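Local coordinates for protein HNH endonuclease (PDB 5H0M) that nicks DNA as an HNH endonuclease of a deep-sea thermophilic bacteriophage, probably by metal-dependent hydrolysis of the phosphodiester backbone, at residues K47-A52 with P96-W101; L66-K71 with L105-L110; Y74-C79 with Q115-R120; I90-T95 with Q111-A116. All coordinates share one frame; numbering follows the deposited sequence.

Interaction 1 (K47-A52 with P96-W101); sequences KRNQQA and PLLVDW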
loop_
_atom_site.group_PDB
_atom_site.type_symbol
_atom_site.label_atom_id
_atom_site.label_comp_id
_atom_site.label_asym_id
_atom_site.label_seq_id
_atom_site.Cartn_x
_atom_site.Cartn_y
_atom_site.Cartn_z
ATOM N N LYS A 47 -1.650 -6.381 -18.531
ATOM C CA LYS A 47 -0.232 -6.124 -18.317
ATOM C C LYS A 47 -0.020 -5.333 -17.027
ATOM O O LYS A 47 0.913 -5.610 -16.297
ATOM C CB LYS A 47 0.402 -5.399 -19.509
ATOM C CG LYS A 47 0.380 -6.190 -20.814
ATOM C CD LYS A 47 0.943 -7.605 -20.702
ATOM C CE LYS A 47 2.452 -7.581 -20.552
ATOM N NZ LYS A 47 3.000 -8.949 -20.362
ATOM N N ARG A 48 -0.892 -4.375 -16.748
ATOM C CA ARG A 48 -0.814 -3.599 -15.485
ATOM C C ARG A 48 -0.971 -4.515 -14.290
ATOM O O ARG A 48 -0.253 -4.403 -13.301
ATOM C CB ARG A 48 -1.933 -2.562 -15.390
ATOM C CG ARG A 48 -1.692 -1.251 -16.099
ATOM C CD ARG A 48 -2.536 -0.150 -15.457
ATOM N NE ARG A 48 -3.979 -0.370 -15.578
ATOM C CZ ARG A 48 -4.682 -0.224 -16.703
ATOM N NH1 ARG A 48 -4.090 0.126 -17.849
ATOM N NH2 ARG A 48 -5.991 -0.444 -16.690
ATOM N N ASN A 49 -1.932 -5.424 -14.378
ATOM C CA ASN A 49 -2.179 -6.343 -13.286
ATOM C C ASN A 49 -1.051 -7.357 -13.109
ATOM O O ASN A 49 -0.650 -7.667 -11.994
ATOM C CB ASN A 49 -3.542 -6.990 -13.438
ATOM C CG ASN A 49 -4.644 -6.077 -12.948
ATOM O OD1 ASN A 49 -4.868 -5.963 -11.741
ATOM N ND2 ASN A 49 -5.303 -5.373 -13.869
ATOM N N GLN A 50 -0.483 -7.821 -14.212
ATOM C CA GLN A 50 0.668 -8.706 -14.111
ATOM C C GLN A 50 1.880 -8.017 -13.485
ATOM O O GLN A 50 2.617 -8.618 -12.685
ATOM C CB GLN A 50 1.011 -9.265 -15.491
ATOM C CG GLN A 50 -0.017 -10.272 -16.004
ATOM C CD GLN A 50 -0.096 -11.515 -15.141
ATOM O OE1 GLN A 50 -1.111 -11.773 -14.493
ATOM N NE2 GLN A 50 0.989 -12.275 -15.103
ATOM N N GLN A 51 2.082 -6.756 -13.853
ATOM C CA GLN A 51 3.164 -5.934 -13.322
ATOM C C GLN A 51 2.980 -5.727 -11.811
ATOM O O GLN A 51 3.939 -5.822 -11.045
ATOM C CB GLN A 51 3.188 -4.602 -14.064
ATOM C CG GLN A 51 4.286 -3.633 -13.701
ATOM C CD GLN A 51 4.156 -2.328 -14.484
ATOM O OE1 GLN A 51 3.130 -1.642 -14.408
ATOM N NE2 GLN A 51 5.194 -1.981 -15.235
ATOM N N ALA A 52 1.750 -5.462 -11.396
ATOM C CA ALA A 52 1.461 -5.261 -9.978
ATOM C C ALA A 52 1.672 -6.545 -9.188
ATOM O O ALA A 52 2.271 -6.533 -8.109
ATOM C CB ALA A 52 0.057 -4.709 -9.793
ATOM N N PRO A 96 -3.217 3.893 -4.436
ATOM C CA PRO A 96 -3.007 2.469 -4.696
ATOM C C PRO A 96 -2.030 2.195 -5.833
ATOM O O PRO A 96 -1.900 2.975 -6.778
ATOM C CB PRO A 96 -4.408 1.966 -5.050
ATOM C CG PRO A 96 -5.324 2.895 -4.327
ATOM C CD PRO A 96 -4.653 4.237 -4.385
ATOM N N LEU A 97 -1.345 1.060 -5.731
ATOM C CA LEU A 97 -0.393 0.646 -6.731
ATOM C C LEU A 97 -0.965 0.639 -8.145
ATOM O O LEU A 97 -0.302 1.077 -9.086
ATOM C CB LEU A 97 0.125 -0.751 -6.368
ATOM C CG LEU A 97 1.198 -1.331 -7.271
ATOM C CD1 LEU A 97 2.474 -0.517 -7.190
ATOM C CD2 LEU A 97 1.448 -2.784 -6.875
ATOM N N LEU A 98 -2.190 0.150 -8.281
ATOM C CA LEU A 98 -2.838 0.035 -9.586
ATOM C C LEU A 98 -3.370 1.364 -10.092
ATOM O O LEU A 98 -3.766 1.471 -11.251
ATOM C CB LEU A 98 -3.946 -1.021 -9.518
ATOM C CG LEU A 98 -3.464 -2.478 -9.484
ATOM C CD1 LEU A 98 -4.574 -3.412 -9.025
ATOM C CD2 LEU A 98 -2.942 -2.872 -10.855
ATOM N N VAL A 99 -3.398 2.367 -9.218
ATOM C CA VAL A 99 -3.820 3.721 -9.600
ATOM C C VAL A 99 -2.639 4.560 -10.097
ATOM O O VAL A 99 -2.769 5.329 -11.055
ATOM C CB VAL A 99 -4.549 4.407 -8.426
ATOM C CG1 VAL A 99 -4.772 5.896 -8.683
ATOM C CG2 VAL A 99 -5.868 3.712 -8.160
ATOM N N ASP A 100 -1.480 4.442 -9.448
ATOM C CA ASP A 100 -0.290 5.179 -9.877
ATOM C C ASP A 100 0.982 4.352 -9.666
ATOM O O ASP A 100 1.572 4.326 -8.587
ATOM C CB ASP A 100 -0.170 6.519 -9.159
ATOM C CG ASP A 100 0.861 7.433 -9.799
ATOM O OD1 ASP A 100 1.751 6.934 -10.546
ATOM O OD2 ASP A 100 0.805 8.669 -9.554
ATOM N N TRP A 101 1.416 3.710 -10.744
ATOM C CA TRP A 101 2.600 2.855 -10.717
ATOM C C TRP A 101 3.862 3.623 -10.319
ATOM O O TRP A 101 4.755 3.073 -9.673
ATOM C CB TRP A 101 2.774 2.230 -12.115
ATOM C CG TRP A 101 4.010 1.381 -12.302
ATOM C CD1 TRP A 101 5.086 1.668 -13.088
ATOM C CD2 TRP A 101 4.286 0.115 -11.691
ATOM N NE1 TRP A 101 6.019 0.662 -13.006
ATOM C CE2 TRP A 101 5.555 -0.300 -12.148
ATOM C CE3 TRP A 101 3.594 -0.701 -10.793
ATOM C CZ2 TRP A 101 6.135 -1.497 -11.751
ATOM C CZ3 TRP A 101 4.175 -1.892 -10.407
ATOM C CH2 TRP A 101 5.435 -2.270 -10.873
#

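Interaction 2 (L66-K71 with L105-L110); sequences LAVLAK and LDMDNL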
loop_
_atom_site.group_PDB
_atom_site.type_symbol
_atom_site.label_atom_id
_atom_site.label_comp_id
_atom_site.label_asym_id
_atom_site.label_seq_id
_atom_site.Cartn_x
_atom_site.Cartn_y
_atom_site.Cartn_z
ATOM N N LEU A 66 10.132 -3.224 4.545
ATOM C CA LEU A 66 10.846 -3.291 5.801
ATOM C C LEU A 66 11.280 -1.906 6.262
ATOM O O LEU A 66 11.221 -1.603 7.445
ATOM C CB LEU A 66 12.066 -4.206 5.687
ATOM C CG LEU A 66 11.784 -5.704 5.555
ATOM C CD1 LEU A 66 13.078 -6.447 5.216
ATOM C CD2 LEU A 66 11.136 -6.277 6.807
ATOM N N ALA A 67 11.707 -1.066 5.329
ATOM C CA ALA A 67 12.130 0.287 5.653
ATOM C C ALA A 67 10.964 1.095 6.235
ATOM O O ALA A 67 11.132 1.865 7.171
ATOM C CB ALA A 67 12.711 0.981 4.435
ATOM N N VAL A 68 9.774 0.923 5.655
ATOM C CA VAL A 68 8.592 1.639 6.139
ATOM C C VAL A 68 8.183 1.154 7.529
ATOM O O VAL A 68 7.914 1.951 8.428
ATOM C CB VAL A 68 7.422 1.504 5.138
ATOM C CG1 VAL A 68 6.134 2.095 5.703
ATOM C CG2 VAL A 68 7.750 2.189 3.824
ATOM N N LEU A 69 8.133 -0.156 7.719
ATOM C CA LEU A 69 7.777 -0.693 9.035
ATOM C C LEU A 69 8.761 -0.208 10.086
ATOM O O LEU A 69 8.369 0.172 11.184
ATOM C CB LEU A 69 7.739 -2.210 9.013
ATOM C CG LEU A 69 6.521 -2.799 8.295
ATOM C CD1 LEU A 69 6.800 -4.246 7.925
ATOM C CD2 LEU A 69 5.271 -2.673 9.139
ATOM N N ALA A 70 10.036 -0.214 9.742
ATOM C CA ALA A 70 11.048 0.224 10.694
ATOM C C ALA A 70 10.888 1.697 11.047
ATOM O O ALA A 70 10.921 2.062 12.237
ATOM C CB ALA A 70 12.445 -0.039 10.148
ATOM N N LYS A 71 10.694 2.535 10.031
ATOM C CA LYS A 71 10.452 3.987 10.209
ATOM C C LYS A 71 9.246 4.228 11.097
ATOM O O LYS A 71 9.249 5.127 11.932
ATOM C CB LYS A 71 10.260 4.678 8.844
ATOM C CG LYS A 71 9.709 6.098 8.905
ATOM C CD LYS A 71 9.369 6.619 7.527
ATOM C CE LYS A 71 8.026 6.116 7.032
ATOM N NZ LYS A 71 6.865 6.804 7.669
ATOM N N LEU A 105 7.181 2.814 -4.882
ATOM C CA LEU A 105 8.246 2.661 -3.896
ATOM C C LEU A 105 8.501 3.948 -3.102
ATOM O O LEU A 105 9.476 4.055 -2.366
ATOM C CB LEU A 105 9.533 2.193 -4.594
ATOM C CG LEU A 105 9.489 0.753 -5.111
ATOM C CD1 LEU A 105 10.584 0.516 -6.131
ATOM C CD2 LEU A 105 9.608 -0.240 -3.979
ATOM N N ASP A 106 7.593 4.917 -3.202
ATOM C CA ASP A 106 7.771 6.187 -2.505
ATOM C C ASP A 106 7.381 6.064 -1.050
ATOM O O ASP A 106 6.239 5.717 -0.745
ATOM C CB ASP A 106 6.893 7.259 -3.135
ATOM C CG ASP A 106 7.358 7.697 -4.494
ATOM O OD1 ASP A 106 8.450 7.305 -4.955
ATOM O OD2 ASP A 106 6.594 8.479 -5.097
ATOM N N MET A 107 8.301 6.357 -0.134
ATOM C CA MET A 107 7.993 6.162 1.279
ATOM C C MET A 107 6.855 7.053 1.755
ATOM O O MET A 107 6.060 6.626 2.585
ATOM C CB MET A 107 9.252 6.284 2.135
ATOM C CG MET A 107 10.100 5.025 1.968
ATOM S SD MET A 107 11.554 5.058 2.993
ATOM C CE MET A 107 10.795 4.839 4.590
ATOM N N ASP A 108 6.736 8.250 1.191
ATOM C CA ASP A 108 5.615 9.121 1.529
ATOM C C ASP A 108 4.288 8.673 0.932
ATOM O O ASP A 108 3.268 9.302 1.184
ATOM C CB ASP A 108 5.910 10.587 1.188
ATOM C CG ASP A 108 6.057 10.855 -0.288
ATOM O OD1 ASP A 108 6.078 9.937 -1.121
ATOM O OD2 ASP A 108 6.176 12.062 -0.642
ATOM N N ASN A 109 4.307 7.596 0.150
ATOM C CA ASN A 109 3.100 6.969 -0.368
ATOM C C ASN A 109 2.845 5.633 0.316
ATOM O O ASN A 109 2.045 4.847 -0.175
ATOM C CB ASN A 109 3.206 6.737 -1.879
ATOM C CG ASN A 109 1.894 6.317 -2.502
ATOM O OD1 ASN A 109 0.847 6.888 -2.188
ATOM N ND2 ASN A 109 1.935 5.340 -3.392
ATOM N N LEU A 110 3.510 5.374 1.445
ATOM C CA LEU A 110 3.385 4.067 2.114
ATOM C C LEU A 110 3.145 4.233 3.609
ATOM O O LEU A 110 3.805 5.050 4.252
ATOM C CB LEU A 110 4.662 3.247 1.877
ATOM C CG LEU A 110 4.846 2.767 0.445
ATOM C CD1 LEU A 110 6.274 2.310 0.224
ATOM C CD2 LEU A 110 3.848 1.695 0.067
HETATM O O HOH W 1 4.319 5.572 7.059
HETATM O O HOH W 2 5.750 7.659 5.075
#

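Interaction 3 (Y74-C79 with Q115-R120); sequences YLCQHC and QACHNR. With ZN (zinc ion), chain B.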
loop_
_atom_site.group_PDB
_atom_site.type_symbol
_atom_site.label_atom_id
_atom_site.label_comp_id
_atom_site.label_asym_id
_atom_site.label_seq_id
_atom_site.Cartn_x
_atom_site.Cartn_y
_atom_site.Cartn_z
ATOM N N TYR A 74 6.840 -0.230 13.596
ATOM C CA TYR A 74 5.876 -1.317 13.531
ATOM C C TYR A 74 4.521 -0.938 14.120
ATOM O O TYR A 74 3.759 -1.806 14.521
ATOM C CB TYR A 74 6.455 -2.609 14.145
ATOM C CG TYR A 74 7.405 -3.311 13.202
ATOM C CD1 TYR A 74 8.692 -2.854 13.048
ATOM C CD2 TYR A 74 6.992 -4.403 12.447
ATOM C CE1 TYR A 74 9.582 -3.465 12.169
ATOM C CE2 TYR A 74 7.864 -5.036 11.575
ATOM C CZ TYR A 74 9.160 -4.556 11.437
ATOM O OH TYR A 74 10.021 -5.184 10.555
ATOM N N LEU A 75 4.218 0.352 14.163
ATOM C CA LEU A 75 2.921 0.828 14.638
ATOM C C LEU A 75 2.006 1.273 13.512
ATOM O O LEU A 75 2.443 1.923 12.566
ATOM C CB LEU A 75 3.089 2.011 15.586
ATOM C CG LEU A 75 3.830 1.701 16.882
ATOM C CD1 LEU A 75 3.930 2.970 17.698
ATOM C CD2 LEU A 75 3.120 0.605 17.672
ATOM N N CYS A 76 0.726 0.962 13.645
ATOM C CA CYS A 76 -0.279 1.442 12.709
ATOM C C CYS A 76 -0.332 2.955 12.740
ATOM O O CYS A 76 -0.576 3.547 13.781
ATOM C CB CYS A 76 -1.646 0.877 13.033
ATOM S SG CYS A 76 -2.954 1.543 11.986
ATOM N N GLN A 77 -0.101 3.588 11.595
ATOM C CA GLN A 77 -0.034 5.055 11.528
ATOM C C GLN A 77 -1.388 5.725 11.598
ATOM O O GLN A 77 -1.480 6.866 12.029
ATOM C CB GLN A 77 0.747 5.481 10.270
ATOM C CG GLN A 77 2.186 4.990 10.276
ATOM C CD GLN A 77 2.970 5.510 11.464
ATOM O OE1 GLN A 77 3.348 4.761 12.376
ATOM N NE2 GLN A 77 3.192 6.804 11.479
ATOM N N HIS A 78 -2.445 5.037 11.193
ATOM C CA HIS A 78 -3.783 5.606 11.334
ATOM C C HIS A 78 -4.226 5.563 12.778
ATOM O O HIS A 78 -4.726 6.555 13.289
ATOM C CB HIS A 78 -4.762 4.885 10.431
ATOM C CG HIS A 78 -4.543 5.179 8.989
ATOM N ND1 HIS A 78 -5.484 4.909 8.032
ATOM C CD2 HIS A 78 -3.504 5.761 8.344
ATOM C CE1 HIS A 78 -5.027 5.284 6.851
ATOM N NE2 HIS A 78 -3.823 5.799 7.016
ATOM N N CYS A 79 -4.003 4.440 13.446
ATOM C CA CYS A 79 -4.279 4.355 14.874
ATOM C C CYS A 79 -3.478 5.400 15.640
ATOM O O CYS A 79 -4.018 6.069 16.522
ATOM C CB CYS A 79 -3.944 2.959 15.401
ATOM S SG CYS A 79 -5.184 1.676 15.112
ATOM N N GLN A 115 -4.950 -4.375 10.641
ATOM C CA GLN A 115 -5.957 -4.934 9.749
ATOM C C GLN A 115 -7.215 -4.074 9.686
ATOM O O GLN A 115 -7.788 -3.871 8.621
ATOM C CB GLN A 115 -6.322 -6.351 10.181
ATOM C CG GLN A 115 -7.529 -6.891 9.447
ATOM C CD GLN A 115 -7.836 -8.306 9.822
ATOM O OE1 GLN A 115 -6.968 -9.021 10.324
ATOM N NE2 GLN A 115 -9.065 -8.732 9.561
ATOM N N ALA A 116 -7.684 -3.604 10.835
ATOM C CA ALA A 116 -8.894 -2.800 10.881
ATOM C C ALA A 116 -8.746 -1.522 10.080
ATOM O O ALA A 116 -9.658 -1.126 9.360
ATOM C CB ALA A 116 -9.306 -2.492 12.316
ATOM N N CYS A 117 -7.587 -0.873 10.200
ATOM C CA CYS A 117 -7.332 0.341 9.432
ATOM C C CYS A 117 -7.155 0.044 7.949
ATOM O O CYS A 117 -7.568 0.826 7.120
ATOM C CB CYS A 117 -6.135 1.091 9.994
ATOM S SG CYS A 117 -6.541 1.880 11.579
ATOM N N HIS A 118 -6.570 -1.093 7.600
ATOM C CA HIS A 118 -6.478 -1.475 6.186
ATOM C C HIS A 118 -7.869 -1.706 5.597
ATOM O O HIS A 118 -8.171 -1.293 4.474
ATOM C CB HIS A 118 -5.616 -2.717 6.005
ATOM C CG HIS A 118 -5.423 -3.095 4.569
ATOM N ND1 HIS A 118 -6.063 -4.170 3.998
ATOM C CD2 HIS A 118 -4.683 -2.531 3.584
ATOM C CE1 HIS A 118 -5.713 -4.260 2.726
ATOM N NE2 HIS A 118 -4.870 -3.284 2.454
ATOM N N ASN A 119 -8.745 -2.352 6.369
ATOM C CA ASN A 119 -10.121 -2.567 5.942
ATOM C C ASN A 119 -10.870 -1.253 5.765
ATOM O O ASN A 119 -11.582 -1.052 4.770
ATOM C CB ASN A 119 -10.826 -3.452 6.970
ATOM C CG ASN A 119 -12.224 -3.830 6.549
ATOM O OD1 ASN A 119 -12.412 -4.615 5.612
ATOM N ND2 ASN A 119 -13.220 -3.273 7.233
ATOM N N ARG A 120 -10.711 -0.340 6.714
ATOM C CA ARG A 120 -11.338 0.971 6.615
ATOM C C ARG A 120 -10.837 1.702 5.382
ATOM O O ARG A 120 -11.619 2.292 4.641
ATOM C CB ARG A 120 -11.073 1.802 7.880
ATOM C CG ARG A 120 -11.512 3.244 7.779
ATOM C CD ARG A 120 -11.434 3.994 9.087
ATOM N NE ARG A 120 -10.090 4.009 9.662
ATOM C CZ ARG A 120 -9.754 4.652 10.779
ATOM N NH1 ARG A 120 -10.661 5.347 11.462
ATOM N NH2 ARG A 120 -8.501 4.609 11.221
HETATM ZN ZN ZN B . -4.939 0.909 12.967
HETATM O O HOH W 3 -7.856 3.467 8.047
#

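Interaction 4 (I90-T95 with Q111-A116); sequences IVDHIT and QSLCQA. With ZN (zinc ion), chain B.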
loop_
_atom_site.group_PDB
_atom_site.type_symbol
_atom_site.label_atom_id
_atom_site.label_comp_id
_atom_site.label_asym_id
_atom_site.label_seq_id
_atom_site.Cartn_x
_atom_site.Cartn_y
_atom_site.Cartn_z
ATOM N N ILE A 90 0.582 -4.790 7.946
ATOM C CA ILE A 90 0.675 -4.653 6.494
ATOM C C ILE A 90 1.190 -3.259 6.176
ATOM O O ILE A 90 0.986 -2.342 6.958
ATOM C CB ILE A 90 -0.696 -4.943 5.845
ATOM C CG1 ILE A 90 -0.558 -5.181 4.342
ATOM C CG2 ILE A 90 -1.695 -3.865 6.173
ATOM C CD1 ILE A 90 -1.773 -5.849 3.741
ATOM N N VAL A 91 1.886 -3.122 5.053
ATOM C CA VAL A 91 2.255 -1.813 4.527
ATOM C C VAL A 91 1.410 -1.580 3.285
ATOM O O VAL A 91 1.437 -2.411 2.363
ATOM C CB VAL A 91 3.745 -1.733 4.173
ATOM C CG1 VAL A 91 4.101 -0.406 3.536
ATOM C CG2 VAL A 91 4.588 -1.922 5.421
ATOM N N ASP A 92 0.679 -0.466 3.269
ATOM C CA ASP A 92 -0.251 -0.144 2.168
ATOM C C ASP A 92 0.164 1.131 1.437
ATOM O O ASP A 92 0.655 2.090 2.044
ATOM C CB ASP A 92 -1.680 0.023 2.695
ATOM C CG ASP A 92 -2.752 -0.044 1.591
ATOM O OD1 ASP A 92 -2.513 -0.645 0.509
ATOM O OD2 ASP A 92 -3.854 0.491 1.815
ATOM N N HIS A 93 -0.069 1.119 0.128
ATOM C CA HIS A 93 0.065 2.302 -0.718
ATOM C C HIS A 93 -1.070 3.266 -0.466
ATOM O O HIS A 93 -2.240 2.864 -0.497
ATOM C CB HIS A 93 0.074 1.893 -2.186
ATOM C CG HIS A 93 1.309 1.149 -2.587
ATOM N ND1 HIS A 93 1.471 -0.193 -2.351
ATOM C CD2 HIS A 93 2.450 1.571 -3.177
ATOM C CE1 HIS A 93 2.659 -0.574 -2.790
ATOM N NE2 HIS A 93 3.278 0.481 -3.282
ATOM N N ILE A 94 -0.744 4.531 -0.253
ATOM C CA ILE A 94 -1.793 5.542 -0.010
ATOM C C ILE A 94 -2.584 5.761 -1.296
ATOM O O ILE A 94 -3.793 5.511 -1.346
ATOM C CB ILE A 94 -1.220 6.852 0.526
ATOM C CG1 ILE A 94 -0.512 6.642 1.860
ATOM C CG2 ILE A 94 -2.335 7.891 0.607
ATOM C CD1 ILE A 94 0.161 7.879 2.407
ATOM N N THR A 95 -1.896 6.192 -2.350
ATOM C CA THR A 95 -2.419 6.086 -3.712
ATOM C C THR A 95 -2.160 4.652 -4.149
ATOM O O THR A 95 -1.005 4.225 -4.192
ATOM C CB THR A 95 -1.716 7.052 -4.655
ATOM O OG1 THR A 95 -1.878 8.393 -4.169
ATOM C CG2 THR A 95 -2.283 6.954 -6.061
ATOM N N GLN A 111 2.202 3.467 4.157
ATOM C CA GLN A 111 1.936 3.501 5.589
ATOM C C GLN A 111 1.793 2.105 6.165
ATOM O O GLN A 111 1.172 1.236 5.566
ATOM C CB GLN A 111 0.673 4.293 5.910
ATOM C CG GLN A 111 0.663 5.711 5.405
ATOM C CD GLN A 111 -0.594 6.436 5.845
ATOM O OE1 GLN A 111 -1.672 6.226 5.278
ATOM N NE2 GLN A 111 -0.463 7.274 6.856
ATOM N N SER A 112 2.335 1.925 7.360
ATOM C CA SER A 112 2.115 0.703 8.120
ATOM C C SER A 112 0.742 0.782 8.773
ATOM O O SER A 112 0.413 1.804 9.382
ATOM C CB SER A 112 3.175 0.576 9.213
ATOM O OG SER A 112 4.491 0.664 8.667
ATOM N N LEU A 113 -0.053 -0.285 8.624
ATOM C CA LEU A 113 -1.455 -0.317 9.080
ATOM C C LEU A 113 -1.776 -1.615 9.796
ATOM O O LEU A 113 -1.214 -2.663 9.489
ATOM C CB LEU A 113 -2.432 -0.187 7.906
ATOM C CG LEU A 113 -2.352 1.095 7.057
ATOM C CD1 LEU A 113 -3.360 1.011 5.930
ATOM C CD2 LEU A 113 -2.584 2.333 7.905
ATOM N N CYS A 114 -2.700 -1.521 10.754
ATOM C CA CYS A 114 -3.328 -2.699 11.331
ATOM C C CYS A 114 -4.410 -3.196 10.375
ATOM O O CYS A 114 -4.747 -2.545 9.390
ATOM C CB CYS A 114 -3.916 -2.384 12.712
ATOM S SG CYS A 114 -5.404 -1.381 12.705
ATOM N N GLN A 115 -4.950 -4.375 10.641
ATOM C CA GLN A 115 -5.957 -4.934 9.749
ATOM C C GLN A 115 -7.215 -4.074 9.686
ATOM O O GLN A 115 -7.788 -3.871 8.621
ATOM C CB GLN A 115 -6.322 -6.351 10.181
ATOM C CG GLN A 115 -7.529 -6.891 9.447
ATOM C CD GLN A 115 -7.836 -8.306 9.822
ATOM O OE1 GLN A 115 -6.968 -9.021 10.324
ATOM N NE2 GLN A 115 -9.065 -8.732 9.561
ATOM N N ALA A 116 -7.684 -3.604 10.835
ATOM C CA ALA A 116 -8.894 -2.800 10.881
ATOM C C ALA A 116 -8.746 -1.522 10.080
ATOM O O ALA A 116 -9.658 -1.126 9.360
ATOM C CB ALA A 116 -9.306 -2.492 12.316
HETATM ZN ZN ZN B . -4.939 0.909 12.967
HETATM O O HOH W 4 -1.780 3.756 3.505
#

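Interaction 1 (K47-A52 with P96-W101)
Gln51 lays its side chain over one face of the Trp101 indole. The amide and ring planes are only 3° apart, so this is a flat amide-on-ring stack. OE1 of Gln51 lies 3.4 Å from CD2 of Trp101. Further back along the chain, CG of Gln51 makes a CH-pi contact with the six-membered ring and lies 3.3 Å from CH2 of Trp101. Gln51 reaches the ring because its chain is fully extended, with CG anti to the backbone N (chi1 -177°).

Leu98 buries the most surface here. Its CD2 touches CB of Ala52 at 3.7 Å. Its CD1 lies 3.7 Å from OD1 of Asn49, whose ND2 is bonded to the backbone O of Lys45 one helical turn back. Leu97 adds its CD2 to the same methyl of Ala52, at 3.8 Å.

The contact sets helix 41-55 against the loop between strands 90-93 and 110-113. Arg104 makes a cation-pi contact with Trp101 and hydrogen-bonds to its backbone O. No hydrogen bond joins the two segments. Their hold on each other therefore rests on dispersion and on the stacked amide, which leaves the pairing without a directional polar lock.

Interaction 2 (L66-K71 with L105-L110)
Met107 has CG beside its own backbone N (chi1 -75°) and a bend at the last torsion, chi3 71°, which turns the methyl CE back to the helix and onto Lys71. Lys71 starts out extended, then bends at chi3 and chi4. The two chains run antiparallel where they touch, and CD of Lys71 comes within 3.7 Å of CE of Met107. The same methyl also reaches CB of Ala67, at 4.3 Å, and CG2 of Val68, at 4.1 Å. The methyl of Met107 thus touches Ala67 and Lys71, one helical turn apart, and the 83 Å² of Met107 is the largest buried share of the contact.

Val68 meets the side chain of Leu110 with CG2, while its CG1 lies nearer the backbone O of Leu110. CG2 of Val68 is 3.8 Å from CB of Leu110, and the two side chains cross at about a right angle. The helix here is 59-71. The other segment leads from the long loop into strand 110-113 of the two-stranded antiparallel sheet. In HNH nucleases this hairpin belongs to the beta-beta-alpha core, and Val68 also packs on Val91 and Ser112 of its strands. Leu110 touches Trp61 and Thr64 of the same helix.

The bent end of Lys71 carries the polar part of the contact. Its NZ gives hydrogen bonds to two waters. Water 1 passes one on to O of Leu110, and water 2 gives one to O of Met107 at 2.7 Å.

Interaction 3 (Y74-C79 with Q115-R120)
Cys76, Cys79 and Cys117 point their sulfur atoms at one zinc ion, and the contact is built round that metal. Each SG lies 2.3 Å from the zinc. Cys76 comes from the residue just before helix 77-81 and Cys79 from within it, while Cys117 comes from helix 115-129. SG is anti to the backbone N in Cys76 (chi1 175°) but anti to the carbonyl carbon in Cys79 and Cys117, which aims all three at the ion. SG of Cys76 and SG of Cys117 are 3.6 Å apart, as expected for neighbouring ligands of one ion. Cys76 is at the N-cap position, and its SG accepts from N of Cys79 with a nearly straight bond of 172°. Such a bond probably draws some charge from the thiolate.

His78 lies beside this site. Its CB packs on SG of Cys117, at 3.7 Å. NH2 of Arg120 approaches at the ring edge, near its plane. Arg120 gets there through a bend at chi3 (58°) in an otherwise extended chain. A single water joins the groups. It lies in the plane of the His78 ring, 2.8 Å from ND1. It accepts from NE of Arg120 and donates to O of Cys117. NE2 of His78 is held by OE1 of Gln111, and Arg120 forms a salt bridge with Glu82, so both side chains are fixed at more than one point.

Cys114 supplies the fourth ligand. Two CxxC pairs, Cys76 with Cys79 and Cys114 with Cys117, make a Cys4 zinc site that clamps the two helices together, as in other zinc-containing HNH proteins.

Interaction 4 (I90-T95 with Q111-A116)
Ile90 and Leu113 hydrogen-bond to each other through both their backbone N and O atoms. N of Leu113 donates to O of Ile90 at 2.8 Å. The return bond, from N of Ile90 to O of Leu113, is longer at 3.2 Å and more bent, 142°. Asp92 and Gln111 form the second hydrogen-bonded pair. N of Asp92 reaches O of Gln111 at 2.9 Å with an angle of 171°, and N of Gln111 reaches O of Asp92 at 3.0 Å. Val91 and Ser112 are the non-hydrogen-bonded pair between them.

These bonds make the antiparallel hairpin of the beta-beta-alpha-metal fold of the His-Me finger nucleases, with helix 115-129 following. Cys114, at the turn into that helix, binds through SG the separate, probably structural zinc.

Several side-chain groups have partners beyond the strands. OE1 of Gln111, besides its bond to His78, accepts from a water that also donates to O of Asp92. With CG anti to the carbonyl carbon (chi1 -57°) and the chain extended, Gln111 crosses Ile94 at a slant, its CG 3.7 Å from CD1 of Ile94. Asp92 OD2 forms a salt bridge with Lys121, while its CB packs 3.8 Å from CD1 of Leu113. OG of Ser112 is hydrogen-bonded to Asp72.

Interactions 3 and 4 are the closest pair, with centres about 6 Å apart. They share helix 115-129 and the zinc ion. Interactions 2 and 4 have centres about 10 Å apart and are joined by hydrogen bonds from N of Ile94 and N of Thr95 to Asn109. Interaction 1 is more remote, centre to centre about 22 Å from interaction 3, on the opposite side of the chain's centre. Along the chain, 47-52, 66-71 and 74-79 come first, then 90-95 and 96-101, then 105-110, 111-116 and 115-120. Helix 41-55 packs on the loop and helix 59-71 on the hairpin region, while the zinc ties 76-79 to 114-117, at the start of helix 115-129.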